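Local coordinates for protein FkbI (Streptomyces hygroscopicus, PDB 1R2J) that probably acts as an FAD-dependent acyl-ACP dehydrogenase in making the methoxymalonyl extender unit of the polyketide FK520, at residues W83-L88 with A205-S210; R126-G131 with L157-S162; V166-D171 with V199-G204. One frame throughout, in Å; residues are numbered along the deposited sequence.

The three contacts lie on the same side of the chain's centre, with centres 13 to 15 Å apart, and two of them sit inside the long chain excursion that contact 1 closes. Val206, next to the Leu207 of contact 1, links all three: its CG2 is 3.7 Å from CG2 of Val166 in contact 3 and 4.1 Å from CG1 of Val127 in contact 2. Contact 1 comes nearest the flavin, the side chain of Thr84 lying about 10 Å from bound FAD and about 5 Å from that of Val109, an FAD-binding residue. For contacts 2 and 3 the nearest side chains, Leu157 and Val168, are each about 14 Å from FAD.

Contact 1: W83-L88 with A205-S210; sequences WTVQRL and AVLAGS
Leu207 presses its side chain against the last turn of helix 69-88, where Thr84, Val85 and Leu88 receive it. Its CB starts beside the CB of Leu88, 4.2 Å away. With CG anti to the carbonyl carbon (chi1 -63°), the isobutyl group extends onto the helix and divides its two methyls between neighbouring sites. CD1 settles over the backbone, 4.0 Å from the O of Thr84 and equally close to the CA of Val85, and also meets the Leu88 side chain, 4.1 Å from its CB. CD2 goes to the Val85 side chain and lies 3.9 Å from its CG1, the two side chains crossing at about a right angle. Gln93 of the following helix, 91-100, also touches Leu207, which is thus buried where helices and loop converge.

Beyond Leu207 the chain makes a type II beta turn to Ser210, with Gly209 taking the positive phi (85°) that this turn needs at its third position. Ser210 turns back to reinforce it: OG donates to the O of Leu207 over 2.7 Å, tilted 27° from the carbonyl plane, while also bonding the backbone N of Val165 on strand 164-169. One turn is therefore tied to the sheet while Leu207 faces the helix. On the helix, Thr84 keeps its hydroxyl engaged with Met80 O and Ser221.

This is apolar interdomain packing: the C-terminal end of a helix of the N-terminal domain rests on the loop that leads from strand 199-202 to helix 219-248, as expected where the helical and beta domains of the acyl-CoA dehydrogenase fold meet.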
loop_
_atom_site.group_PDB
_atom_site.type_symbol
_atom_site.label_atom_id
_atom_site.label_comp_id
_atom_site.label_asym_id
_atom_site.label_seq_id
_atom_site.Cartn_x
_atom_site.Cartn_y
_atom_site.Cartn_z
ATOM N N TRP A 83 -11.414 -1.366 -3.833
ATOM C CA TRP A 83 -12.247 -1.167 -2.651
ATOM C C TRP A 83 -12.998 0.157 -2.740
ATOM O O TRP A 83 -14.193 0.224 -2.465
ATOM C CB TRP A 83 -11.376 -1.181 -1.390
ATOM C CG TRP A 83 -12.097 -0.737 -0.160
ATOM C CD1 TRP A 83 -11.895 0.421 0.538
ATOM C CD2 TRP A 83 -13.153 -1.432 0.510
ATOM N NE1 TRP A 83 -12.763 0.486 1.603
ATOM C CE2 TRP A 83 -13.544 -0.638 1.609
ATOM C CE3 TRP A 83 -13.807 -2.650 0.287
ATOM C CZ2 TRP A 83 -14.563 -1.023 2.487
ATOM C CZ3 TRP A 83 -14.821 -3.032 1.158
ATOM C CH2 TRP A 83 -15.188 -2.220 2.245
ATOM N N THR A 84 -12.285 1.211 -3.116
ATOM C CA THR A 84 -12.888 2.530 -3.247
ATOM C C THR A 84 -14.068 2.517 -4.229
ATOM O O THR A 84 -15.111 3.122 -3.971
ATOM C CB THR A 84 -11.840 3.559 -3.728
ATOM O OG1 THR A 84 -10.764 3.619 -2.783
ATOM C CG2 THR A 84 -12.463 4.942 -3.864
ATOM N N VAL A 85 -13.908 1.819 -5.349
ATOM C CA VAL A 85 -14.964 1.760 -6.348
ATOM C C VAL A 85 -16.139 0.899 -5.907
ATOM O O VAL A 85 -17.290 1.214 -6.190
ATOM C CB VAL A 85 -14.434 1.231 -7.705
ATOM C CG1 VAL A 85 -15.557 1.165 -8.712
ATOM C CG2 VAL A 85 -13.320 2.138 -8.219
ATOM N N GLN A 86 -15.861 -0.183 -5.198
ATOM C CA GLN A 86 -16.949 -1.037 -4.775
ATOM C C GLN A 86 -17.607 -0.533 -3.486
ATOM O O GLN A 86 -18.643 -1.048 -3.066
ATOM C CB GLN A 86 -16.442 -2.474 -4.640
ATOM C CG GLN A 86 -15.997 -2.881 -3.268
ATOM C CD GLN A 86 -17.136 -3.455 -2.476
ATOM O OE1 GLN A 86 -17.869 -4.314 -2.964
ATOM N NE2 GLN A 86 -17.300 -2.986 -1.245
ATOM N N ARG A 87 -17.021 0.490 -2.873
ATOM C CA ARG A 87 -17.577 1.063 -1.650
ATOM C C ARG A 87 -18.367 2.336 -1.970
ATOM O O ARG A 87 -19.304 2.693 -1.255
ATOM C CB ARG A 87 -16.460 1.392 -0.652
ATOM C CG ARG A 87 -16.956 1.898 0.705
ATOM C CD ARG A 87 -17.758 0.829 1.445
ATOM N NE ARG A 87 -18.424 1.341 2.644
ATOM C CZ ARG A 87 -19.214 0.611 3.432
ATOM N NH1 ARG A 87 -19.440 -0.668 3.153
ATOM N NH2 ARG A 87 -19.792 1.158 4.496
ATOM N N LEU A 88 -17.982 3.006 -3.055
ATOM C CA LEU A 88 -18.621 4.250 -3.482
ATOM C C LEU A 88 -19.406 4.116 -4.794
ATOM O O LEU A 88 -20.528 4.614 -4.907
ATOM C CB LEU A 88 -17.558 5.344 -3.647
ATOM C CG LEU A 88 -16.618 5.613 -2.467
ATOM C CD1 LEU A 88 -15.590 6.664 -2.865
ATOM C CD2 LEU A 88 -17.414 6.072 -1.262
ATOM N N ALA A 205 -17.781 8.488 -14.904
ATOM C CA ALA A 205 -16.473 8.258 -14.308
ATOM C C ALA A 205 -16.490 8.668 -12.847
ATOM O O ALA A 205 -15.722 8.145 -12.041
ATOM C CB ALA A 205 -15.411 9.045 -15.054
ATOM N N VAL A 206 -17.370 9.607 -12.510
ATOM C CA VAL A 206 -17.487 10.083 -11.137
ATOM C C VAL A 206 -18.339 9.127 -10.319
ATOM O O VAL A 206 -19.551 9.037 -10.506
ATOM C CB VAL A 206 -18.119 11.480 -11.092
ATOM C CG1 VAL A 206 -18.127 12.002 -9.670
ATOM C CG2 VAL A 206 -17.346 12.419 -11.999
ATOM N N LEU A 207 -17.695 8.416 -9.402
ATOM C CA LEU A 207 -18.383 7.446 -8.560
ATOM C C LEU A 207 -19.590 8.038 -7.842
ATOM O O LEU A 207 -19.583 9.201 -7.443
ATOM C CB LEU A 207 -17.402 6.862 -7.540
ATOM C CG LEU A 207 -16.230 6.062 -8.125
ATOM C CD1 LEU A 207 -15.282 5.657 -7.009
ATOM C CD2 LEU A 207 -16.746 4.835 -8.864
ATOM N N ALA A 208 -20.633 7.229 -7.690
ATOM C CA ALA A 208 -21.849 7.658 -7.010
ATOM C C ALA A 208 -21.509 7.852 -5.540
ATOM O O ALA A 208 -20.635 7.175 -5.000
ATOM C CB ALA A 208 -22.939 6.604 -7.165
ATOM N N GLY A 209 -22.200 8.769 -4.880
ATOM C CA GLY A 209 -21.886 9.002 -3.484
ATOM C C GLY A 209 -20.731 9.979 -3.377
ATOM O O GLY A 209 -20.196 10.213 -2.296
ATOM N N SER A 210 -20.341 10.543 -4.517
ATOM C CA SER A 210 -19.271 11.531 -4.564
ATOM C C SER A 210 -19.809 12.869 -4.063
ATOM O O SER A 210 -19.350 13.925 -4.490
ATOM C CB SER A 210 -18.758 11.712 -5.995
ATOM O OG SER A 210 -17.756 10.770 -6.325
#

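Contact 2: R126-G131 with L157-S162; sequences RVRLDG and LQEDGS
Arg126 and Leu157 pair through their backbones in a single beta bridge, which fastens the loop between strands 151-156 and 164-169 to strand 126-130 in the beta domain of the acyl-CoA dehydrogenase fold. The hydrogen bond of this bridge runs from Val127 N to Leu157 O, 2.9 Å long and fairly straight at 160°. Two weaker CA-H...O contacts extend the backbone pairing: the same Leu157 O receives the CA of Arg126 at 3.1 Å, and Val127 O faces the CA of Gln158 at 3.3 Å.

Charge joins the side chains farther along the strand. Arg128 bridges Asp130 of its own strand and Glu159 of the loop, forming a three-residue network at the surface. The link from Arg128 NH2 to Glu159 OE2, 3.3 Å, is electrostatic alone: the oxygen lies well out of the guanidinium plane, which is turned 50° against the carboxylate. Arg126 directs its own guanidinium out of the contact, to a salt bridge with Asp137.

Van der Waals contact completes the join. The amide end of Gln158 lies near the tip of Leu129, and farther back along the same side chain CG rests 3.7 Å from Val127 O. At the Arg128 guanidinium, it is an aliphatic carbon, Glu159 CB, that occupies the edge, in plane and 3.3 Å from NH2.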
loop_
_atom_site.group_PDB
_atom_site.type_symbol
_atom_site.label_atom_id
_atom_site.label_comp_id
_atom_site.label_asym_id
_atom_site.label_seq_id
_atom_site.Cartn_x
_atom_site.Cartn_y
_atom_site.Cartn_z
ATOM N N ARG A 126 -10.326 20.018 -8.037
ATOM C CA ARG A 126 -11.772 20.116 -8.197
ATOM C C ARG A 126 -12.354 19.220 -9.292
ATOM O O ARG A 126 -11.734 19.004 -10.325
ATOM C CB ARG A 126 -12.152 21.573 -8.488
ATOM C CG ARG A 126 -11.185 22.296 -9.415
ATOM C CD ARG A 126 -11.312 23.807 -9.275
ATOM N NE ARG A 126 -10.496 24.513 -10.258
ATOM C CZ ARG A 126 -9.165 24.523 -10.253
ATOM N NH1 ARG A 126 -8.500 23.866 -9.311
ATOM N NH2 ARG A 126 -8.500 25.187 -11.191
ATOM N N VAL A 127 -13.547 18.695 -9.030
ATOM C CA VAL A 127 -14.273 17.848 -9.964
ATOM C C VAL A 127 -15.569 18.584 -10.220
ATOM O O VAL A 127 -16.287 18.913 -9.268
ATOM C CB VAL A 127 -14.595 16.476 -9.374
ATOM C CG1 VAL A 127 -15.442 15.674 -10.330
ATOM C CG2 VAL A 127 -13.305 15.720 -9.050
ATOM N N ARG A 128 -15.874 18.853 -11.487
ATOM C CA ARG A 128 -17.090 19.593 -11.801
ATOM C C ARG A 128 -18.009 18.901 -12.820
ATOM O O ARG A 128 -17.725 18.871 -14.030
ATOM C CB ARG A 128 -16.716 21.006 -12.285
ATOM C CG ARG A 128 -16.589 22.032 -11.167
ATOM C CD ARG A 128 -16.720 23.475 -11.672
ATOM N NE ARG A 128 -18.047 23.683 -12.252
ATOM C CZ ARG A 128 -19.187 23.767 -11.570
ATOM N NH1 ARG A 128 -20.327 23.959 -12.224
ATOM N NH2 ARG A 128 -19.197 23.661 -10.246
ATOM N N LEU A 129 -19.133 18.394 -12.308
ATOM C CA LEU A 129 -20.148 17.722 -13.108
ATOM C C LEU A 129 -20.760 18.792 -14.025
ATOM O O LEU A 129 -21.170 19.850 -13.553
ATOM C CB LEU A 129 -21.251 17.141 -12.245
ATOM C CG LEU A 129 -20.933 15.954 -11.335
ATOM C CD1 LEU A 129 -22.076 15.724 -10.353
ATOM C CD2 LEU A 129 -20.684 14.706 -12.170
ATOM N N ASP A 130 -20.855 18.502 -15.323
ATOM C CA ASP A 130 -21.401 19.450 -16.286
ATOM C C ASP A 130 -22.080 18.697 -17.428
ATOM O O ASP A 130 -21.496 18.503 -18.496
ATOM C CB ASP A 130 -20.288 20.323 -16.848
ATOM C CG ASP A 130 -19.654 21.214 -15.796
ATOM O OD1 ASP A 130 -20.391 22.008 -15.178
ATOM O OD2 ASP A 130 -18.425 21.112 -15.584
ATOM N N GLY A 131 -23.311 18.263 -17.188
ATOM C CA GLY A 131 -24.037 17.542 -18.207
ATOM C C GLY A 131 -23.669 16.072 -18.258
ATOM O O GLY A 131 -23.806 15.356 -17.269
ATOM N N LEU A 157 -12.523 18.120 -4.698
ATOM C CA LEU A 157 -13.675 18.840 -4.171
ATOM C C LEU A 157 -14.638 19.190 -5.295
ATOM O O LEU A 157 -14.231 19.681 -6.351
ATOM C CB LEU A 157 -13.236 20.124 -3.469
ATOM C CG LEU A 157 -12.165 20.009 -2.381
ATOM C CD1 LEU A 157 -11.840 21.396 -1.837
ATOM C CD2 LEU A 157 -12.653 19.102 -1.271
ATOM N N GLN A 158 -15.919 18.939 -5.066
ATOM C CA GLN A 158 -16.918 19.235 -6.075
ATOM C C GLN A 158 -17.118 20.751 -6.094
ATOM O O GLN A 158 -16.199 21.493 -6.443
ATOM C CB GLN A 158 -18.218 18.504 -5.741
ATOM C CG GLN A 158 -19.037 18.107 -6.954
ATOM C CD GLN A 158 -19.720 16.770 -6.766
ATOM O OE1 GLN A 158 -20.129 16.421 -5.658
ATOM N NE2 GLN A 158 -19.857 16.018 -7.851
ATOM N N GLU A 159 -18.303 21.214 -5.709
ATOM C CA GLU A 159 -18.606 22.646 -5.688
ATOM C C GLU A 159 -19.573 22.961 -4.553
ATOM O O GLU A 159 -19.372 23.912 -3.791
ATOM C CB GLU A 159 -19.205 23.070 -7.030
ATOM C CG GLU A 159 -19.684 24.515 -7.074
ATOM C CD GLU A 159 -18.556 25.527 -7.190
ATOM O OE1 GLU A 159 -17.726 25.630 -6.260
ATOM O OE2 GLU A 159 -18.510 26.227 -8.223
ATOM N N ASP A 160 -20.640 22.168 -4.488
ATOM C CA ASP A 160 -21.661 22.267 -3.454
ATOM C C ASP A 160 -21.164 21.266 -2.429
ATOM O O ASP A 160 -20.373 21.612 -1.554
ATOM C CB ASP A 160 -23.035 21.784 -3.955
ATOM C CG ASP A 160 -23.609 22.650 -5.057
ATOM O OD1 ASP A 160 -22.923 22.862 -6.081
ATOM O OD2 ASP A 160 -24.762 23.120 -4.900
ATOM N N GLY A 161 -21.656 20.041 -2.586
ATOM C CA GLY A 161 -21.270 18.940 -1.722
ATOM C C GLY A 161 -19.842 18.569 -2.061
ATOM O O GLY A 161 -19.579 17.689 -2.889
ATOM N N SER A 162 -18.925 19.281 -1.413
ATOM C CA SER A 162 -17.492 19.110 -1.583
ATOM C C SER A 162 -17.101 17.648 -1.433
ATOM O O SER A 162 -17.743 16.903 -0.694
ATOM C CB SER A 162 -16.766 19.970 -0.546
ATOM O OG SER A 162 -17.164 21.323 -0.690
#

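Contact 3: V166-D171 with V199-G204; sequences VVVPAD and VRVPAG
No flat group takes part across this contact; the puckered ring of Pro169 meets Val201 through a single corner, its CD lying 3.9 Å from CG1 of the valine, the two side chains meeting at a slant. There are no aromatic rings in either segment, and the remaining contacts are between valine methyls.

Val201 provides most of the surface covered on strand 199-202, using both of its branches. CG1 is anti to its own carbonyl carbon (chi1 -66°), and this turns it to Pro169 CD and to CG1 of Val168, which it approaches to 4.1 Å at about a right angle. CG2 takes the place between backbone N and carbonyl carbon and reaches CG1 of Val166 tip to tip at 3.8 Å. Two residues earlier, Val199 also directs its CB at strand 164-169, while the intervening Arg200 turns the other way, as alternation along a strand requires. CG1 of Val199 closes on CG1 of Val168 at 3.7 Å, so this one methyl of Val168 serves both valines.

The short strand segments 166-169 and 199-202 run at 110° to each other with axes 8.0 Å apart, too far for backbone pairing. They belong to different sheets: Val166 and Val168 bond to strand 151-156, and Val199 to strand 133-143. Such steeply crossed layers fit the two-sheet beta domain of acyl-CoA dehydrogenases. Because every close contact joins apolar carbons, the cohesion is dispersive and hydrophobic, and between these two segments the fit of the methyls probably sets the spacing, with no directional polar bond to assist it.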
loop_
_atom_site.group_PDB
_atom_site.type_symbol
_atom_site.label_atom_id
_atom_site.label_comp_id
_atom_site.label_asym_id
_atom_site.label_seq_id
_atom_site.Cartn_x
_atom_site.Cartn_y
_atom_site.Cartn_z
ATOM N N VAL A 166 -13.110 10.521 -8.859
ATOM C CA VAL A 166 -13.219 10.262 -10.294
ATOM C C VAL A 166 -12.173 9.285 -10.829
ATOM O O VAL A 166 -10.983 9.401 -10.528
ATOM C CB VAL A 166 -13.099 11.577 -11.104
ATOM C CG1 VAL A 166 -13.446 11.331 -12.573
ATOM C CG2 VAL A 166 -14.015 12.627 -10.514
ATOM N N VAL A 167 -12.627 8.318 -11.622
ATOM C CA VAL A 167 -11.729 7.338 -12.230
ATOM C C VAL A 167 -11.340 7.926 -13.582
ATOM O O VAL A 167 -12.159 7.985 -14.501
ATOM C CB VAL A 167 -12.430 5.978 -12.439
ATOM C CG1 VAL A 167 -11.478 4.996 -13.104
ATOM C CG2 VAL A 167 -12.911 5.430 -11.099
ATOM N N VAL A 168 -10.091 8.368 -13.688
ATOM C CA VAL A 168 -9.578 8.989 -14.903
ATOM C C VAL A 168 -8.607 8.114 -15.694
ATOM O O VAL A 168 -7.630 7.605 -15.144
ATOM C CB VAL A 168 -8.846 10.310 -14.568
ATOM C CG1 VAL A 168 -8.505 11.058 -15.843
ATOM C CG2 VAL A 168 -9.700 11.165 -13.643
ATOM N N PRO A 169 -8.866 7.925 -16.999
ATOM C CA PRO A 169 -7.972 7.107 -17.825
ATOM C C PRO A 169 -6.618 7.812 -17.907
ATOM O O PRO A 169 -6.550 9.011 -18.183
ATOM C CB PRO A 169 -8.686 7.073 -19.174
ATOM C CG PRO A 169 -10.137 7.184 -18.790
ATOM C CD PRO A 169 -10.092 8.269 -17.742
ATOM N N ALA A 170 -5.549 7.063 -17.669
ATOM C CA ALA A 170 -4.195 7.610 -17.686
ATOM C C ALA A 170 -3.814 8.338 -18.973
ATOM O O ALA A 170 -2.919 9.184 -18.969
ATOM C CB ALA A 170 -3.190 6.496 -17.416
ATOM N N ASP A 171 -4.491 8.006 -20.068
ATOM C CA ASP A 171 -4.193 8.614 -21.359
ATOM C C ASP A 171 -5.207 9.666 -21.807
ATOM O O ASP A 171 -5.252 10.020 -22.986
ATOM C CB ASP A 171 -4.110 7.528 -22.428
ATOM C CG ASP A 171 -5.331 6.637 -22.435
ATOM O OD1 ASP A 171 -5.510 5.876 -21.462
ATOM O OD2 ASP A 171 -6.118 6.695 -23.405
ATOM N N VAL A 199 -9.159 18.011 -17.393
ATOM C CA VAL A 199 -9.360 16.681 -17.958
ATOM C C VAL A 199 -10.843 16.362 -18.081
ATOM O O VAL A 199 -11.570 16.371 -17.087
ATOM C CB VAL A 199 -8.690 15.599 -17.082
ATOM C CG1 VAL A 199 -8.987 14.219 -17.639
ATOM C CG2 VAL A 199 -7.189 15.839 -17.022
ATOM N N ARG A 200 -11.289 16.076 -19.302
ATOM C CA ARG A 200 -12.693 15.754 -19.536
ATOM C C ARG A 200 -12.944 14.248 -19.574
ATOM O O ARG A 200 -12.293 13.515 -20.316
ATOM C CB ARG A 200 -13.185 16.369 -20.853
ATOM C CG ARG A 200 -13.310 17.886 -20.859
ATOM C CD ARG A 200 -11.969 18.563 -21.055
ATOM N NE ARG A 200 -12.087 20.023 -21.050
ATOM C CZ ARG A 200 -11.082 20.855 -21.308
ATOM N NH1 ARG A 200 -9.879 20.374 -21.595
ATOM N NH2 ARG A 200 -11.276 22.169 -21.275
ATOM N N VAL A 201 -13.898 13.796 -18.768
ATOM C CA VAL A 201 -14.257 12.386 -18.719
ATOM C C VAL A 201 -15.768 12.242 -18.579
ATOM O O VAL A 201 -16.455 13.178 -18.171
ATOM C CB VAL A 201 -13.570 11.663 -17.529
ATOM C CG1 VAL A 201 -12.069 11.640 -17.735
ATOM C CG2 VAL A 201 -13.915 12.353 -16.227
ATOM N N PRO A 202 -16.307 11.067 -18.933
ATOM C CA PRO A 202 -17.749 10.826 -18.836
ATOM C C PRO A 202 -18.260 11.063 -17.420
ATOM O O PRO A 202 -17.552 10.804 -16.445
ATOM C CB PRO A 202 -17.881 9.364 -19.251
ATOM C CG PRO A 202 -16.764 9.196 -20.229
ATOM C CD PRO A 202 -15.624 9.916 -19.550
ATOM N N ALA A 203 -19.488 11.557 -17.309
ATOM C CA ALA A 203 -20.080 11.802 -16.002
ATOM C C ALA A 203 -20.110 10.490 -15.224
ATOM O O ALA A 203 -20.133 10.487 -13.989
ATOM C CB ALA A 203 -21.495 12.355 -16.160
ATOM N N GLY A 204 -20.100 9.379 -15.957
ATOM C CA GLY A 204 -20.127 8.072 -15.326
ATOM C C GLY A 204 -18.826 7.713 -14.631
ATOM O O GLY A 204 -18.768 6.749 -13.862
#